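Local coordinates for protein cystathionine gamma-synthase (Xanthomonas oryzae pv. oryzae KACC 10331, PDB 6LD7) that probably joins an activated homoserine ester to cysteine to give cystathionine in methionine biosynthesis, using pyridoxal 5'-phosphate as cofactor, at residues S45-G48 with K52-Y55; P63-L68 with G81-T86. The protein carries 1 engineered substitution. All coordinates share one frame; numbering follows the deposited sequence.

Interaction 1: S45-G48 with K52-Y55; sequences SFDG and KRQY
Arg53 reaches back across a short turn to Ser45, in the long N-terminal loop arm that members of the trans-sulfuration family extend onto neighbouring subunits of the tetramer. Its CB starts 4.1 Å from Ser45 O, and with CG beside the backbone N the chain then runs extended to NE, CG and CD both passing close to that same oxygen. NE donates to Ser45 O at 2.9 Å, approaching from above the carbonyl plane with an N-H...acceptor angle of 131°, and also to Ser45 OG; both bonds are well bent, as expected when one N-H is shared. NH2 adds a bond to Ser45 OG of 3.1 Å, so the guanidinium takes the serine side-on. Ser45 OG is bonded as well to Asp26 of the third subunit, which ties this grip to the interface. Over one guanidinium face lies Asp47 CB, and the carboxylate is stacked 18° from parallel; Asp47 OD1 and Arg53 NH2, 4.0 Å apart, make a long salt bridge of charges alone, since no N-H points at the oxygen.

The second element is apolar. Lys52 CA sits over the centre of the Phe46 ring, 3.9 Å from the centroid and nearly along the ring normal, a CH-pi contact, while Lys52 CB and CG extend over CZ. Leu334 of the second subunit also packs on Phe46. One water spans the turn, donating to Ser45 O and Tyr55 O and accepting from Arg53 N at 3.0 Å.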
# COMPACT_ATOMS: atom_id res chain seq x y z
N SER C 45 -17.60 -8.31 -11.15
CA SER C 45 -18.68 -8.31 -12.14
C SER C 45 -19.21 -9.73 -12.21
O SER C 45 -18.48 -10.72 -11.86
CB SER C 45 -18.19 -7.80 -13.48
OG SER C 45 -17.17 -8.67 -13.98
N PHE C 46 -20.50 -9.84 -12.52
CA PHE C 46 -21.14 -11.04 -13.10
C PHE C 46 -20.65 -11.26 -14.53
O PHE C 46 -20.28 -10.32 -15.24
CB PHE C 46 -22.64 -10.90 -13.01
CG PHE C 46 -23.20 -11.30 -11.69
CD1 PHE C 46 -22.62 -10.81 -10.52
CD2 PHE C 46 -24.27 -12.18 -11.62
CE1 PHE C 46 -23.10 -11.27 -9.29
CE2 PHE C 46 -24.73 -12.64 -10.39
CZ PHE C 46 -24.18 -12.14 -9.24
N ASP C 47 -20.53 -12.52 -14.94
CA ASP C 47 -20.11 -12.86 -16.32
C ASP C 47 -21.37 -12.97 -17.19
O ASP C 47 -21.80 -14.11 -17.45
CB ASP C 47 -19.34 -14.18 -16.29
CG ASP C 47 -18.67 -14.52 -17.62
OD1 ASP C 47 -18.52 -13.61 -18.46
OD2 ASP C 47 -18.27 -15.67 -17.77
N GLY C 48 -22.01 -11.85 -17.48
CA GLY C 48 -23.36 -11.74 -18.09
C GLY C 48 -24.49 -12.02 -17.09
O GLY C 48 -24.26 -12.53 -15.94
N LYS C 52 -22.78 -15.54 -11.75
CA LYS C 52 -21.86 -15.16 -10.67
C LYS C 52 -20.52 -15.83 -11.00
O LYS C 52 -20.53 -16.98 -11.26
CB LYS C 52 -22.39 -15.59 -9.30
CG LYS C 52 -21.70 -14.91 -8.11
CD LYS C 52 -22.21 -15.45 -6.76
CE LYS C 52 -21.12 -15.94 -5.86
NZ LYS C 52 -20.28 -16.96 -6.53
N ARG C 53 -19.42 -15.09 -10.94
CA ARG C 53 -18.06 -15.65 -11.05
C ARG C 53 -17.69 -16.35 -9.74
O ARG C 53 -18.51 -16.31 -8.73
CB ARG C 53 -17.10 -14.51 -11.34
CG ARG C 53 -17.38 -13.84 -12.67
CD ARG C 53 -16.29 -12.82 -12.87
NE ARG C 53 -16.70 -11.83 -13.85
CZ ARG C 53 -16.41 -11.97 -15.11
NH1 ARG C 53 -15.82 -13.07 -15.52
NH2 ARG C 53 -16.73 -11.05 -15.98
N GLN C 54 -16.45 -16.83 -9.66
CA GLN C 54 -16.01 -17.46 -8.40
C GLN C 54 -16.13 -16.43 -7.23
O GLN C 54 -16.46 -16.81 -6.13
CB GLN C 54 -14.58 -17.97 -8.64
CG GLN C 54 -14.01 -18.56 -7.37
CD GLN C 54 -12.58 -19.01 -7.53
OE1 GLN C 54 -12.10 -19.65 -6.63
NE2 GLN C 54 -11.88 -18.60 -8.59
N TYR C 55 -15.73 -15.18 -7.44
CA TYR C 55 -15.78 -14.10 -6.43
C TYR C 55 -16.91 -13.17 -6.83
O TYR C 55 -17.07 -12.92 -8.07
CB TYR C 55 -14.41 -13.40 -6.36
CG TYR C 55 -13.36 -14.33 -5.83
CD1 TYR C 55 -13.33 -14.64 -4.47
CD2 TYR C 55 -12.42 -14.93 -6.66
CE1 TYR C 55 -12.41 -15.55 -3.98
CE2 TYR C 55 -11.50 -15.87 -6.18
CZ TYR C 55 -11.47 -16.11 -4.81
OH TYR C 55 -10.52 -16.93 -4.26
O HOH W 1 -19.35 -12.37 -9.74

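Interaction 2: P63-L68 with G81-T86; sequences PTRDLL and GVITST
Apolar packing carries the contact, and Ile83 supplies its strand side. Arg65 CG lies 3.6 Å from Ile83 CB, the two side chains running antiparallel alongside one another, so the methylene part of the arginine covers the base of the isoleucine. At the other end, Leu68 CG approaches Ile83 CD1 to 3.7 Å, with CD2 of the leucine almost as near; here the side chains meet at about a right angle. With Ile83 CG1 beside the backbone N (chi1 -58°), that carbon lies against Arg65 O, and the further turn at chi2 carries CD1 to Leu68.

Helix 63-76 thus lies against strand 80-84, an outermost strand of the mixed seven-stranded sheet in the PLP-binding domain. Val82 and Thr84 point away from the helix and touch helix 87-98, so the strand is covered on both faces.

No direct hydrogen bond crosses between the segments; polar links run through water. One water accepts from Ile83 N at 2.9 Å and, weakly, from Arg65 NE. Another donates to Asp66 OD1 at 2.8 Å and to Gly81 O at 3.0 Å. A bend at chi3 turns the Arg65 guanidinium to where its terminal nitrogens meet backbone oxygens, NH1 bonding to Gly244 O and NH2 to Thr58 O, which hold the group in its buried setting.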
# COMPACT_ATOMS: atom_id res chain seq x y z
N PRO C 63 -9.53 -13.17 -3.58
CA PRO C 63 -8.44 -14.07 -3.94
C PRO C 63 -7.13 -13.81 -3.21
O PRO C 63 -6.41 -14.78 -2.96
CB PRO C 63 -8.23 -13.88 -5.45
CG PRO C 63 -8.95 -12.64 -5.77
CD PRO C 63 -10.02 -12.39 -4.72
N THR C 64 -6.79 -12.58 -2.90
CA THR C 64 -5.53 -12.28 -2.16
C THR C 64 -5.62 -12.88 -0.74
O THR C 64 -4.66 -13.52 -0.25
CB THR C 64 -5.26 -10.78 -2.13
OG1 THR C 64 -5.12 -10.40 -3.51
CG2 THR C 64 -4.06 -10.49 -1.26
N ARG C 65 -6.77 -12.68 -0.09
CA ARG C 65 -7.02 -13.23 1.26
C ARG C 65 -6.98 -14.79 1.23
O ARG C 65 -6.39 -15.38 2.10
CB ARG C 65 -8.32 -12.66 1.83
CG ARG C 65 -8.49 -13.01 3.30
CD ARG C 65 -9.51 -12.16 4.03
NE ARG C 65 -10.73 -12.48 3.48
CZ ARG C 65 -11.60 -11.62 2.92
NH1 ARG C 65 -11.57 -10.29 3.01
NH2 ARG C 65 -12.63 -12.18 2.35
N ASP C 66 -7.62 -15.41 0.23
CA ASP C 66 -7.72 -16.85 0.06
C ASP C 66 -6.34 -17.46 -0.20
O ASP C 66 -6.13 -18.55 0.22
CB ASP C 66 -8.66 -17.23 -1.07
CG ASP C 66 -10.11 -17.12 -0.64
OD1 ASP C 66 -10.36 -16.91 0.56
OD2 ASP C 66 -10.95 -17.09 -1.51
N LEU C 67 -5.43 -16.79 -0.86
CA LEU C 67 -4.07 -17.36 -1.00
C LEU C 67 -3.48 -17.54 0.38
O LEU C 67 -2.76 -18.42 0.52
CB LEU C 67 -3.19 -16.37 -1.72
CG LEU C 67 -2.87 -16.67 -3.15
CD1 LEU C 67 -2.04 -15.48 -3.66
CD2 LEU C 67 -2.12 -17.98 -3.25
N LEU C 68 -3.64 -16.55 1.27
CA LEU C 68 -3.06 -16.67 2.60
C LEU C 68 -3.77 -17.81 3.35
O LEU C 68 -3.12 -18.59 4.05
CB LEU C 68 -3.13 -15.33 3.32
CG LEU C 68 -2.66 -15.35 4.75
CD1 LEU C 68 -1.17 -15.69 4.81
CD2 LEU C 68 -2.88 -14.00 5.43
N GLY C 81 -8.51 -22.45 5.34
CA GLY C 81 -8.22 -21.38 6.30
C GLY C 81 -9.13 -20.19 6.09
O GLY C 81 -9.46 -19.90 4.95
N VAL C 82 -9.51 -19.53 7.18
CA VAL C 82 -10.23 -18.26 7.14
C VAL C 82 -9.31 -17.23 7.77
O VAL C 82 -8.77 -17.52 8.82
CB VAL C 82 -11.56 -18.37 7.91
CG1 VAL C 82 -12.33 -17.09 7.91
CG2 VAL C 82 -12.41 -19.41 7.26
N ILE C 83 -9.22 -16.06 7.15
CA ILE C 83 -8.35 -14.95 7.59
C ILE C 83 -9.25 -13.85 8.19
O ILE C 83 -10.12 -13.29 7.48
CB ILE C 83 -7.50 -14.46 6.41
CG1 ILE C 83 -6.61 -15.57 5.78
CG2 ILE C 83 -6.63 -13.29 6.84
CD1 ILE C 83 -5.68 -16.28 6.71
N THR C 84 -8.93 -13.41 9.41
CA THR C 84 -9.71 -12.43 10.17
C THR C 84 -8.92 -11.14 10.28
O THR C 84 -7.66 -11.13 10.14
CB THR C 84 -10.14 -13.05 11.52
OG1 THR C 84 -8.98 -13.40 12.29
CG2 THR C 84 -11.00 -14.29 11.30
N SER C 85 -9.62 -10.10 10.64
CA SER C 85 -9.00 -8.78 10.81
C SER C 85 -8.11 -8.72 12.05
O SER C 85 -7.20 -7.90 12.00
CB SER C 85 -10.08 -7.69 10.84
OG SER C 85 -10.86 -7.98 11.98
N THR C 86 -8.29 -9.58 13.04
CA THR C 86 -7.38 -9.71 14.19
C THR C 86 -7.35 -11.13 14.71
O THR C 86 -8.29 -11.97 14.40
CB THR C 86 -7.85 -8.78 15.31
OG1 THR C 86 -9.08 -9.19 15.89
CG2 THR C 86 -8.03 -7.35 14.84
O HOH W 2 -10.61 -15.78 4.59
O HOH W 3 -9.39 -17.44 3.15

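How the interactions relate
Interactions 1 and 2 follow one another along the chain, with about 20 Å between their centres, and lie on the same side of the chain's centre. A direct bridge joins them: Tyr55 OH is 2.8 Å from Asp66 OD2, a probable hydrogen bond, and also packs on Pro63 CA at 3.6 Å. The start of helix 63-76 is thereby linked to the projecting arm. The centre of interaction 1 is about 36 Å from the chain centre and that of interaction 2 about 16 Å, so the bridge joins the arm to a buried contact nearer the chain centre. Both touch the second subunit, and Tyr31 of the third packs on Arg53 and on Pro63. Neither contact includes Lys209, the predicted cofactor-binding lysine.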